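Long-range contacts in purine nucleoside phosphorylase (Thermus thermophilus, PDB 6TK9), which catalyses the reversible phosphorolysis of purine nucleosides to the free purine base and ribose 1-phosphate: residues 40-45 against 64-69; 54-59 against 85-90; 127-132 against 162-167; 231-236 against 251-256. All blocks are in the same frame, centred on the assembly; numbering follows the deposited sequence.

Interaction 1: 40-45 against 64-69; sequences KVAEIP and LVLGRL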
loop_
_atom_site.group_PDB
_atom_site.type_symbol
_atom_site.label_atom_id
_atom_site.label_comp_id
_atom_site.label_asym_id
_atom_site.label_seq_id
_atom_site.Cartn_x
_atom_site.Cartn_y
_atom_site.Cartn_z
ATOM N N LYS A 40 -48.661 -12.984 -4.667
ATOM C CA LYS A 40 -48.154 -14.321 -5.053
ATOM C C LYS A 40 -49.011 -14.856 -6.205
ATOM O O LYS A 40 -50.232 -14.742 -6.120
ATOM C CB LYS A 40 -48.180 -15.252 -3.829
ATOM C CG LYS A 40 -46.838 -15.516 -3.148
ATOM C CD LYS A 40 -46.230 -14.327 -2.438
ATOM C CE LYS A 40 -46.286 -14.389 -0.925
ATOM N NZ LYS A 40 -46.850 -13.134 -0.358
ATOM N N VAL A 41 -48.385 -15.410 -7.246
ATOM C CA VAL A 41 -49.046 -16.329 -8.226
ATOM C C VAL A 41 -48.476 -17.746 -8.026
ATOM O O VAL A 41 -49.238 -18.718 -8.176
ATOM C CB VAL A 41 -48.910 -15.797 -9.669
ATOM C CG1 VAL A 41 -47.466 -15.556 -10.065
ATOM C CG2 VAL A 41 -49.585 -16.699 -10.683
ATOM N N ALA A 42 -47.205 -17.873 -7.622
ATOM C CA ALA A 42 -46.572 -19.157 -7.225
ATOM C C ALA A 42 -45.631 -18.935 -6.041
ATOM O O ALA A 42 -45.081 -17.823 -5.920
ATOM C CB ALA A 42 -45.804 -19.751 -8.376
ATOM N N GLU A 43 -45.468 -19.969 -5.215
ATOM C CA GLU A 43 -44.560 -20.010 -4.042
ATOM C C GLU A 43 -44.032 -21.449 -3.924
ATOM O O GLU A 43 -44.732 -22.288 -3.316
ATOM C CB GLU A 43 -45.274 -19.519 -2.776
ATOM C CG GLU A 43 -44.455 -19.677 -1.492
ATOM C CD GLU A 43 -44.887 -18.833 -0.294
ATOM O OE1 GLU A 43 -45.920 -18.151 -0.397
ATOM O OE2 GLU A 43 -44.183 -18.856 0.747
ATOM N N ILE A 44 -42.855 -21.721 -4.502
ATOM C CA ILE A 44 -42.212 -23.067 -4.551
ATOM C C ILE A 44 -40.975 -23.093 -3.656
ATOM O O ILE A 44 -39.981 -22.433 -3.947
ATOM C CB ILE A 44 -41.849 -23.418 -6.001
ATOM C CG1 ILE A 44 -42.956 -23.023 -6.986
ATOM C CG2 ILE A 44 -41.489 -24.894 -6.090
ATOM C CD1 ILE A 44 -42.461 -22.770 -8.382
ATOM N N PRO A 45 -40.951 -23.909 -2.580
ATOM C CA PRO A 45 -39.722 -24.115 -1.816
ATOM C C PRO A 45 -38.627 -24.754 -2.690
ATOM O O PRO A 45 -38.942 -25.492 -3.614
ATOM C CB PRO A 45 -40.100 -25.046 -0.656
ATOM C CG PRO A 45 -41.506 -25.545 -0.958
ATOM C CD PRO A 45 -42.073 -24.711 -2.085
ATOM N N LEU A 64 -38.869 -19.892 -3.729
ATOM C CA LEU A 64 -38.974 -19.100 -4.976
ATOM C C LEU A 64 -40.390 -18.517 -5.053
ATOM O O LEU A 64 -41.351 -19.289 -4.948
ATOM C CB LEU A 64 -38.660 -19.978 -6.190
ATOM C CG LEU A 64 -38.472 -19.185 -7.482
ATOM C CD1 LEU A 64 -37.208 -18.340 -7.394
ATOM C CD2 LEU A 64 -38.429 -20.099 -8.696
ATOM N N VAL A 65 -40.513 -17.203 -5.229
ATOM C CA VAL A 65 -41.820 -16.492 -5.293
ATOM C C VAL A 65 -41.923 -15.790 -6.649
ATOM O O VAL A 65 -41.062 -14.947 -6.939
ATOM C CB VAL A 65 -41.953 -15.492 -4.134
ATOM C CG1 VAL A 65 -43.142 -14.574 -4.325
ATOM C CG2 VAL A 65 -42.024 -16.189 -2.787
ATOM N N LEU A 66 -42.932 -16.148 -7.445
ATOM C CA LEU A 66 -43.335 -15.417 -8.673
ATOM C C LEU A 66 -44.582 -14.597 -8.351
ATOM O O LEU A 66 -45.489 -15.131 -7.674
ATOM C CB LEU A 66 -43.598 -16.416 -9.799
ATOM C CG LEU A 66 -42.348 -17.088 -10.367
ATOM C CD1 LEU A 66 -42.443 -18.595 -10.245
ATOM C CD2 LEU A 66 -42.111 -16.693 -11.812
ATOM N N GLY A 67 -44.615 -13.343 -8.800
ATOM C CA GLY A 67 -45.747 -12.445 -8.523
ATOM C C GLY A 67 -45.525 -11.002 -8.933
ATOM O O GLY A 67 -44.725 -10.711 -9.848
ATOM N N ARG A 68 -46.285 -10.121 -8.294
ATOM C CA ARG A 68 -46.356 -8.680 -8.625
ATOM C C ARG A 68 -45.909 -7.927 -7.370
ATOM O O ARG A 68 -46.378 -8.268 -6.276
ATOM C CB ARG A 68 -47.775 -8.351 -9.103
ATOM C CG ARG A 68 -47.906 -7.073 -9.917
ATOM C CD ARG A 68 -49.209 -7.050 -10.700
ATOM N NE ARG A 68 -49.087 -7.905 -11.875
ATOM C CZ ARG A 68 -48.487 -7.559 -13.024
ATOM N NH1 ARG A 68 -48.408 -8.426 -14.021
ATOM N NH2 ARG A 68 -47.947 -6.357 -13.175
ATOM N N LEU A 69 -44.947 -7.025 -7.524
ATOM C CA LEU A 69 -44.436 -6.147 -6.447
ATOM C C LEU A 69 -44.250 -4.779 -7.110
ATOM O O LEU A 69 -43.787 -4.783 -8.253
ATOM C CB LEU A 69 -43.135 -6.740 -5.904
ATOM C CG LEU A 69 -42.498 -6.022 -4.723
ATOM C CD1 LEU A 69 -43.390 -6.081 -3.494
ATOM C CD2 LEU A 69 -41.132 -6.624 -4.423
#
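Leu66 faces two residues at once, Val41 and Ala42, in a classic beta bulge at one end of the antiparallel pairing of strand 42-45 with strand 64-66, whose axes approach to 4.8 Å. Its carbonyl O is gripped by both amides, Val41 N at 2.9 Å and Ala42 N at 3.2 Å; each bond is nearly straight at the hydrogen and arrives tilted from the carbonyl plane. In return, Leu66 N donates to Ala42 O at 3.1 Å. Two residues further on, Leu64 and Ile44 make the next hydrogen-bonded pair. Ile44 N meets Leu64 O almost head-on at 2.9 Å, whereas Leu64 N reaches Ile44 O from above its carbonyl plane at 2.8 Å. The side chains of Ala42, Ile44, Leu64 and Leu66 share one buried face of the sheet. With its CG beside the backbone N (chi1 -71°), Leu66 lays CD1 4.0 Å from Ala42 CB, and Val13 of helix 4-14 packs on both Leu66 and Ile44. Beyond the pair, Val65 carries the backbone pairing on to Val76 of strand 72-78. Glu43 and Val65 point to the other face, where the Glu43 carboxylate forms a salt bridge with Arg63. Past the bulge, Lys40 sends its amine to Val38 O, and its bent chain crosses Val65 obliquely, CD lying 3.6 Å from Val65 CG1.

Interaction 2: 54-59 against 85-90; sequences VSTAPG and EGYSAE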
loop_
_atom_site.group_PDB
_atom_site.type_symbol
_atom_site.label_atom_id
_atom_site.label_comp_id
_atom_site.label_asym_id
_atom_site.label_seq_id
_atom_site.Cartn_x
_atom_site.Cartn_y
_atom_site.Cartn_z
ATOM N N VAL A 54 -30.866 -26.272 -1.387
ATOM C CA VAL A 54 -31.759 -25.790 -0.296
ATOM C C VAL A 54 -30.931 -24.919 0.649
ATOM O O VAL A 54 -29.790 -25.270 0.943
ATOM C CB VAL A 54 -32.465 -26.936 0.462
ATOM C CG1 VAL A 54 -33.139 -27.898 -0.500
ATOM C CG2 VAL A 54 -31.529 -27.679 1.405
ATOM N N SER A 55 -31.543 -23.845 1.130
ATOM C CA SER A 55 -30.996 -22.880 2.109
ATOM C C SER A 55 -30.866 -23.535 3.483
ATOM O O SER A 55 -31.835 -24.128 3.933
ATOM C CB SER A 55 -31.891 -21.673 2.136
ATOM O OG SER A 55 -31.998 -21.119 0.827
ATOM N N THR A 56 -29.700 -23.432 4.117
ATOM C CA THR A 56 -29.487 -23.908 5.506
ATOM C C THR A 56 -29.116 -22.725 6.401
ATOM O O THR A 56 -29.136 -22.897 7.631
ATOM C CB THR A 56 -28.451 -25.039 5.564
ATOM O OG1 THR A 56 -27.152 -24.499 5.332
ATOM C CG2 THR A 56 -28.724 -26.143 4.567
ATOM N N ALA A 57 -28.822 -21.556 5.829
ATOM C CA ALA A 57 -28.310 -20.394 6.597
ATOM C C ALA A 57 -29.447 -19.767 7.400
ATOM O O ALA A 57 -30.589 -19.764 6.949
ATOM C CB ALA A 57 -27.691 -19.404 5.652
ATOM N N PRO A 58 -29.193 -19.187 8.592
ATOM C CA PRO A 58 -30.230 -18.432 9.291
ATOM C C PRO A 58 -30.749 -17.242 8.455
ATOM O O PRO A 58 -29.943 -16.534 7.830
ATOM C CB PRO A 58 -29.553 -17.983 10.601
ATOM C CG PRO A 58 -28.332 -18.872 10.749
ATOM C CD PRO A 58 -27.924 -19.225 9.333
ATOM N N GLY A 59 -32.081 -17.073 8.431
ATOM C CA GLY A 59 -32.790 -15.940 7.799
ATOM C C GLY A 59 -32.974 -16.115 6.299
ATOM O O GLY A 59 -33.084 -15.098 5.585
ATOM N N GLU A 85 -21.721 -22.948 3.144
ATOM C CA GLU A 85 -22.598 -24.107 3.469
ATOM C C GLU A 85 -22.078 -25.353 2.756
ATOM O O GLU A 85 -22.595 -26.422 3.053
ATOM C CB GLU A 85 -24.046 -23.879 3.039
ATOM C CG GLU A 85 -24.741 -22.727 3.748
ATOM C CD GLU A 85 -26.046 -22.357 3.068
ATOM O OE1 GLU A 85 -27.011 -23.129 3.237
ATOM O OE2 GLU A 85 -26.079 -21.342 2.322
ATOM N N GLY A 86 -21.134 -25.198 1.822
ATOM C CA GLY A 86 -20.420 -26.324 1.195
ATOM C C GLY A 86 -20.962 -26.668 -0.172
ATOM O O GLY A 86 -20.656 -27.773 -0.657
ATOM N N TYR A 87 -21.728 -25.758 -0.780
ATOM C CA TYR A 87 -22.167 -25.828 -2.197
ATOM C C TYR A 87 -21.017 -25.325 -3.081
ATOM O O TYR A 87 -20.376 -24.360 -2.702
ATOM C CB TYR A 87 -23.429 -24.983 -2.402
ATOM C CG TYR A 87 -24.641 -25.480 -1.659
ATOM C CD1 TYR A 87 -25.215 -26.705 -1.974
ATOM C CD2 TYR A 87 -25.223 -24.732 -0.651
ATOM C CE1 TYR A 87 -26.328 -27.180 -1.299
ATOM C CE2 TYR A 87 -26.326 -25.194 0.041
ATOM C CZ TYR A 87 -26.876 -26.418 -0.286
ATOM O OH TYR A 87 -27.969 -26.875 0.369
ATOM N N SER A 88 -20.776 -25.924 -4.239
ATOM C CA SER A 88 -19.843 -25.337 -5.223
ATOM C C SER A 88 -20.340 -23.934 -5.625
ATOM O O SER A 88 -21.549 -23.616 -5.390
ATOM C CB SER A 88 -19.665 -26.244 -6.405
ATOM O OG SER A 88 -20.907 -26.704 -6.903
ATOM N N ALA A 89 -19.431 -23.100 -6.150
ATOM C CA ALA A 89 -19.720 -21.772 -6.748
ATOM C C ALA A 89 -20.779 -21.938 -7.844
ATOM O O ALA A 89 -21.722 -21.133 -7.886
ATOM C CB ALA A 89 -18.455 -21.146 -7.287
ATOM N N GLU A 90 -20.669 -22.996 -8.645
ATOM C CA GLU A 90 -21.684 -23.378 -9.658
ATOM C C GLU A 90 -23.052 -23.697 -9.005
ATOM O O GLU A 90 -24.084 -23.176 -9.477
ATOM C CB GLU A 90 -21.123 -24.556 -10.447
ATOM C CG GLU A 90 -22.114 -25.162 -11.412
ATOM C CD GLU A 90 -21.824 -26.619 -11.682
ATOM O OE1 GLU A 90 -21.595 -26.941 -12.852
ATOM O OE2 GLU A 90 -21.811 -27.414 -10.711
#
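Glu85 and Thr56 run alongside each other, pointing opposite ways, which brings a single carboxylate oxygen against both hydrogen-bond donors of the threonine. Glu85 OE1 accepts from Thr56 N at 2.8 Å on its syn side and from Thr56 OG1 at 2.5 Å on its anti side; both donors come from the same face of the carboxylate plane. Thr56 can offer both because OG1 is tucked between its backbone N and carbonyl carbon (chi1 72°). The other oxygen, Glu85 OE2, takes the amide of His82, so the carboxylate is held at both ends and its rotation is fixed. With an alanine here instead of Glu85, Thr56 N, Thr56 OG1 and His82 N would probably lose the carboxylate that receives all three, freeing the 54-59 loop to shift. Beside this grip, Tyr87 reaches over to Val54 and donates its hydroxyl OH to Val54 O at a very short 2.5 Å, while Val54 CG2 lies 3.8 Å from the same OH. Arg141 of the second subunit binds Tyr87 O, placing the contact by a subunit interface. The arrangement is consistent with Glu85 steadying the 80-85 region, which probably borders the phosphate site as in related trimeric phosphorylases.

Interaction 3: 127-132 against 162-167; sequences LHLDYI and ELIELA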
loop_
_atom_site.group_PDB
_atom_site.type_symbol
_atom_site.label_atom_id
_atom_site.label_comp_id
_atom_site.label_asym_id
_atom_site.label_seq_id
_atom_site.Cartn_x
_atom_site.Cartn_y
_atom_site.Cartn_z
ATOM N N LEU A 127 -24.847 0.837 -2.286
ATOM C CA LEU A 127 -24.895 0.458 -3.711
ATOM C C LEU A 127 -23.548 -0.166 -4.081
ATOM O O LEU A 127 -22.514 0.411 -3.725
ATOM C CB LEU A 127 -25.159 1.733 -4.511
ATOM C CG LEU A 127 -25.148 1.591 -6.026
ATOM C CD1 LEU A 127 -26.260 0.668 -6.479
ATOM C CD2 LEU A 127 -25.277 2.958 -6.684
ATOM N N HIS A 128 -23.557 -1.311 -4.753
ATOM C CA HIS A 128 -22.333 -1.984 -5.253
ATOM C C HIS A 128 -21.873 -1.259 -6.519
ATOM O O HIS A 128 -22.694 -1.139 -7.452
ATOM C CB HIS A 128 -22.607 -3.460 -5.540
ATOM C CG HIS A 128 -22.844 -4.297 -4.329
ATOM N ND1 HIS A 128 -22.703 -5.664 -4.360
ATOM C CD2 HIS A 128 -23.210 -3.969 -3.066
ATOM C CE1 HIS A 128 -22.975 -6.148 -3.160
ATOM N NE2 HIS A 128 -23.285 -5.125 -2.340
ATOM N N LEU A 129 -20.616 -0.811 -6.550
ATOM C CA LEU A 129 -19.966 -0.242 -7.756
ATOM C C LEU A 129 -19.067 -1.275 -8.417
ATOM O O LEU A 129 -18.927 -1.201 -9.623
ATOM C CB LEU A 129 -19.153 0.977 -7.343
ATOM C CG LEU A 129 -19.998 2.134 -6.840
ATOM C CD1 LEU A 129 -19.130 3.354 -6.559
ATOM C CD2 LEU A 129 -21.087 2.466 -7.848
ATOM N N ASP A 130 -18.467 -2.179 -7.638
ATOM C CA ASP A 130 -17.557 -3.244 -8.151
ATOM C C ASP A 130 -17.361 -4.318 -7.078
ATOM O O ASP A 130 -17.854 -4.140 -5.937
ATOM C CB ASP A 130 -16.207 -2.651 -8.553
ATOM C CG ASP A 130 -15.531 -3.340 -9.714
ATOM O OD1 ASP A 130 -16.133 -4.275 -10.250
ATOM O OD2 ASP A 130 -14.387 -2.944 -10.042
ATOM N N TYR A 131 -16.663 -5.396 -7.416
ATOM C CA TYR A 131 -16.488 -6.562 -6.512
ATOM C C TYR A 131 -15.030 -7.026 -6.548
ATOM O O TYR A 131 -14.264 -6.813 -7.545
ATOM C CB TYR A 131 -17.456 -7.703 -6.883
ATOM C CG TYR A 131 -17.072 -8.459 -8.131
ATOM C CD1 TYR A 131 -16.054 -9.394 -8.114
ATOM C CD2 TYR A 131 -17.672 -8.192 -9.341
ATOM C CE1 TYR A 131 -15.630 -10.032 -9.268
ATOM C CE2 TYR A 131 -17.295 -8.859 -10.499
ATOM C CZ TYR A 131 -16.255 -9.773 -10.469
ATOM O OH TYR A 131 -15.856 -10.420 -11.606
ATOM N N ILE A 132 -14.650 -7.685 -5.471
ATOM C CA ILE A 132 -13.342 -8.376 -5.333
ATOM C C ILE A 132 -13.668 -9.808 -4.934
ATOM O O ILE A 132 -14.469 -9.958 -3.980
ATOM C CB ILE A 132 -12.467 -7.682 -4.277
ATOM C CG1 ILE A 132 -11.811 -6.409 -4.822
ATOM C CG2 ILE A 132 -11.438 -8.663 -3.731
ATOM C CD1 ILE A 132 -11.125 -5.556 -3.747
ATOM N N GLU A 162 -26.341 2.049 -15.869
ATOM C CA GLU A 162 -27.665 2.744 -15.914
ATOM C C GLU A 162 -28.390 2.510 -14.576
ATOM O O GLU A 162 -29.028 3.457 -14.049
ATOM C CB GLU A 162 -28.533 2.301 -17.102
ATOM C CG GLU A 162 -28.273 3.031 -18.425
ATOM C CD GLU A 162 -29.403 2.907 -19.456
ATOM O OE1 GLU A 162 -29.518 1.833 -20.103
ATOM O OE2 GLU A 162 -30.192 3.880 -19.606
ATOM N N LEU A 163 -28.282 1.303 -14.018
ATOM C CA LEU A 163 -28.969 0.954 -12.754
ATOM C C LEU A 163 -28.292 1.678 -11.591
ATOM O O LEU A 163 -28.993 1.956 -10.598
ATOM C CB LEU A 163 -28.966 -0.563 -12.584
ATOM C CG LEU A 163 -29.748 -1.326 -13.657
ATOM C CD1 LEU A 163 -29.942 -2.778 -13.273
ATOM C CD2 LEU A 163 -31.103 -0.684 -13.921
ATOM N N ILE A 164 -26.997 1.993 -11.709
ATOM C CA ILE A 164 -26.250 2.730 -10.651
ATOM C C ILE A 164 -26.783 4.166 -10.614
ATOM O O ILE A 164 -26.996 4.709 -9.499
ATOM C CB ILE A 164 -24.719 2.635 -10.871
ATOM C CG1 ILE A 164 -24.175 1.325 -10.286
ATOM C CG2 ILE A 164 -23.971 3.846 -10.313
ATOM C CD1 ILE A 164 -22.915 0.823 -10.954
ATOM N N GLU A 165 -26.970 4.767 -11.785
ATOM C CA GLU A 165 -27.483 6.157 -11.885
ATOM C C GLU A 165 -28.897 6.155 -11.298
ATOM O O GLU A 165 -29.210 7.082 -10.504
ATOM C CB GLU A 165 -27.420 6.690 -13.323
ATOM C CG GLU A 165 -26.003 6.889 -13.849
ATOM C CD GLU A 165 -25.328 8.239 -13.606
ATOM O OE1 GLU A 165 -25.304 8.722 -12.435
ATOM O OE2 GLU A 165 -24.797 8.807 -14.594
ATOM N N LEU A 166 -29.691 5.133 -11.631
ATOM C CA LEU A 166 -31.094 5.001 -11.158
ATOM C C LEU A 166 -31.107 4.909 -9.631
ATOM O O LEU A 166 -31.935 5.590 -8.994
ATOM C CB LEU A 166 -31.750 3.763 -11.779
ATOM C CG LEU A 166 -33.231 3.613 -11.439
ATOM C CD1 LEU A 166 -34.068 4.588 -12.264
ATOM C CD2 LEU A 166 -33.706 2.190 -11.644
ATOM N N ALA A 167 -30.230 4.075 -9.079
ATOM C CA ALA A 167 -30.101 3.833 -7.631
ATOM C C ALA A 167 -29.779 5.165 -6.956
ATOM O O ALA A 167 -30.299 5.384 -5.844
ATOM C CB ALA A 167 -29.051 2.777 -7.349
#
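Leu127 and Ala167 bring the two backbones nearest, their CA atoms 7.3 Å apart, where strand 127-132 runs roughly antiparallel to helix 162-167 at 147° with axes 9.6 Å apart at closest approach. The side chains that meet are apolar, though two backbone carbonyls also touch them. Leu127, its CG swung opposite the backbone N (chi1 176°), points its forked end at the helix and covers the Ala167 methyl, CD1 at 3.6 Å and CD2 at 3.8 Å from Ala167 CB. Ile164, one helical turn earlier, works with both branches: CG2 touches Leu127 CD2 and Leu129 CD2, each at 4.0 Å, while CD1 lies 4.0 Å from His128 O and equally near Leu129 CD2. Leu129 and Ile164 lie crosswise, close to perpendicular. Trimming Ile164 to an alanine is likely to open a gap beside Leu129 CD2 and Leu127 CD2. His128 turns its ring away from the helix, to Tyr159 OH and Ser230 OG. Helix 161-173 thus covers one face of the sheet, where strand 124-133 lies between parallel strand 179-185 and antiparallel strand 225-235; Leu163 reaches Leu227 of the latter, and Leu166 packs on Ile267 of helix 257-270.

Interaction 4: 231-236 against 251-256; sequences TITDMA and RVAAET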
loop_
_atom_site.group_PDB
_atom_site.type_symbol
_atom_site.label_atom_id
_atom_site.label_comp_id
_atom_site.label_asym_id
_atom_site.label_seq_id
_atom_site.Cartn_x
_atom_site.Cartn_y
_atom_site.Cartn_z
ATOM N N THR A 231 -27.257 -4.053 2.989
ATOM C CA THR A 231 -27.514 -3.426 4.293
ATOM C C THR A 231 -26.196 -3.533 5.052
ATOM O O THR A 231 -25.726 -4.659 5.257
ATOM C CB THR A 231 -28.681 -4.116 5.011
ATOM O OG1 THR A 231 -29.886 -3.882 4.268
ATOM C CG2 THR A 231 -28.805 -3.629 6.438
ATOM N N ILE A 232 -25.588 -2.402 5.384
ATOM C CA ILE A 232 -24.378 -2.388 6.238
ATOM C C ILE A 232 -24.857 -2.637 7.677
ATOM O O ILE A 232 -25.099 -1.676 8.401
ATOM C CB ILE A 232 -23.602 -1.078 6.044
ATOM C CG1 ILE A 232 -23.234 -0.864 4.574
ATOM C CG2 ILE A 232 -22.380 -1.038 6.950
ATOM C CD1 ILE A 232 -22.329 -1.917 4.015
ATOM N N THR A 233 -25.023 -3.909 8.036
ATOM C CA THR A 233 -25.616 -4.385 9.309
ATOM C C THR A 233 -24.689 -4.072 10.487
ATOM O O THR A 233 -25.195 -3.874 11.611
ATOM C CB THR A 233 -25.911 -5.885 9.212
ATOM O OG1 THR A 233 -24.695 -6.516 8.803
ATOM C CG2 THR A 233 -27.031 -6.201 8.245
ATOM N N ASP A 234 -23.378 -4.057 10.251
ATOM C CA ASP A 234 -22.345 -3.813 11.298
ATOM C C ASP A 234 -21.209 -3.003 10.666
ATOM O O ASP A 234 -21.189 -2.845 9.437
ATOM C CB ASP A 234 -21.861 -5.125 11.945
ATOM C CG ASP A 234 -21.175 -6.125 11.009
ATOM O OD1 ASP A 234 -21.846 -6.622 10.071
ATOM O OD2 ASP A 234 -19.975 -6.425 11.229
ATOM N N MET A 235 -20.301 -2.502 11.492
ATOM C CA MET A 235 -19.076 -1.815 11.034
ATOM C C MET A 235 -17.898 -2.746 11.361
ATOM O O MET A 235 -17.600 -2.972 12.550
ATOM C CB MET A 235 -18.949 -0.432 11.691
ATOM C CG MET A 235 -19.901 0.620 11.088
ATOM S SD MET A 235 -19.843 0.728 9.261
ATOM C CE MET A 235 -18.140 1.217 9.012
ATOM N N ALA A 236 -17.332 -3.347 10.315
ATOM C CA ALA A 236 -16.168 -4.259 10.359
ATOM C C ALA A 236 -14.903 -3.413 10.205
ATOM O O ALA A 236 -14.351 -3.317 9.078
ATOM C CB ALA A 236 -16.302 -5.315 9.282
ATOM N N ARG A 251 -30.511 -8.703 13.427
ATOM C CA ARG A 251 -31.329 -7.707 14.184
ATOM C C ARG A 251 -31.345 -6.359 13.449
ATOM O O ARG A 251 -32.437 -5.747 13.383
ATOM C CB ARG A 251 -30.839 -7.475 15.617
ATOM C CG ARG A 251 -31.701 -6.469 16.370
ATOM C CD ARG A 251 -31.264 -6.194 17.794
ATOM N NE ARG A 251 -30.045 -5.387 17.852
ATOM C CZ ARG A 251 -28.858 -5.807 18.293
ATOM N NH1 ARG A 251 -28.691 -7.048 18.728
ATOM N NH2 ARG A 251 -27.834 -4.969 18.291
ATOM N N VAL A 252 -30.191 -5.909 12.940
ATOM C CA VAL A 252 -30.047 -4.603 12.225
ATOM C C VAL A 252 -30.696 -4.715 10.836
ATOM O O VAL A 252 -31.204 -3.684 10.357
ATOM C CB VAL A 252 -28.573 -4.146 12.164
ATOM C CG1 VAL A 252 -28.386 -2.878 11.336
ATOM C CG2 VAL A 252 -28.001 -3.945 13.563
ATOM N N ALA A 253 -30.716 -5.913 10.233
ATOM C CA ALA A 253 -31.275 -6.183 8.881
ATOM C C ALA A 253 -32.812 -6.105 8.910
ATOM O O ALA A 253 -33.405 -5.784 7.840
ATOM C CB ALA A 253 -30.791 -7.522 8.365
ATOM N N ALA A 254 -33.419 -6.377 10.079
ATOM C CA ALA A 254 -34.874 -6.267 10.367
ATOM C C ALA A 254 -35.259 -4.809 10.711
ATOM O O ALA A 254 -36.297 -4.348 10.173
ATOM C CB ALA A 254 -35.256 -7.240 11.467
ATOM N N GLU A 255 -34.464 -4.109 11.549
ATOM C CA GLU A 255 -34.637 -2.672 11.950
ATOM C C GLU A 255 -34.624 -1.726 10.726
ATOM O O GLU A 255 -35.479 -0.789 10.655
ATOM C CB GLU A 255 -33.501 -2.242 12.886
ATOM C CG GLU A 255 -33.559 -2.830 14.285
ATOM C CD GLU A 255 -32.332 -2.494 15.118
ATOM O OE1 GLU A 255 -31.357 -1.953 14.538
ATOM O OE2 GLU A 255 -32.350 -2.765 16.339
ATOM N N THR A 256 -33.666 -1.957 9.817
ATOM C CA THR A 256 -33.376 -1.184 8.575
ATOM C C THR A 256 -34.417 -1.493 7.481
ATOM O O THR A 256 -34.453 -0.777 6.459
ATOM C CB THR A 256 -31.960 -1.542 8.092
ATOM O OG1 THR A 256 -31.323 -0.424 7.485
ATOM C CG2 THR A 256 -31.963 -2.690 7.104
#
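Thr233 and Val252 lie with their CA atoms 5.3 Å apart, where strand 231-233 meets helix 251-255 at 135° between their N-to-C directions, with axes 8.0 Å apart at closest approach. Val252 points at the strand and sets its branched end against a backbone carbonyl: CB, CG1 and CG2 all lie 3.4 Å from Thr233 O, the oxygen resting against the branch point in van der Waals contact. Thr233 turns its methyl to the helix, CG2 lying 4.0 Å from Ala253 CB, while its hydroxyl, on the other branch and set between the backbone N and carbonyl carbon (chi1 53°), donates to the anti lone pair of Asp234 OD1 at 3.1 Å. One threonine thus serves both an apolar and a polar neighbour. At the far end of the contact Thr231 and Thr256 reach toward each other tip to tip, methyl to methyl, with Thr231 CG2 3.4 Å from Thr256 CG2. Thr256 sends OG1 to Gly123 O, next to strand 124-133. Asp234 probably corresponds to the residue that in trimeric relatives contacts the purine base, so this packing probably lies just behind the base pocket. Strand 225-235 runs between parallel strand 106-115, bonded to Thr231 and Thr233 through Ala113, and antiparallel strand 124-133; helix 246-255 packs against its later part, Val249 adding to the cover of Thr233, and helix 257-270 follows directly.

Interactions 1, 3 and 4 all reach the one mixed sheet, and all three are buried; interaction 2 is partly exposed and joins two loop regions beside another subunit. Interaction 1 pairs strand with strand through backbone bonds, with apolar side chains on one face. Interactions 3 and 4 instead lay helices on the adjacent strands 124-133 and 225-235 by side-chain packing, leucine, isoleucine and one alanine in the former, smaller threonine, valine and alanine in the latter. Interaction 2 relies on side-chain hydrogen bonds to a carboxylate and a carbonyl. Its segments alternate along the chain with those of interaction 1, and it lies across the chain's centre from interaction 3, about 25 Å between centres.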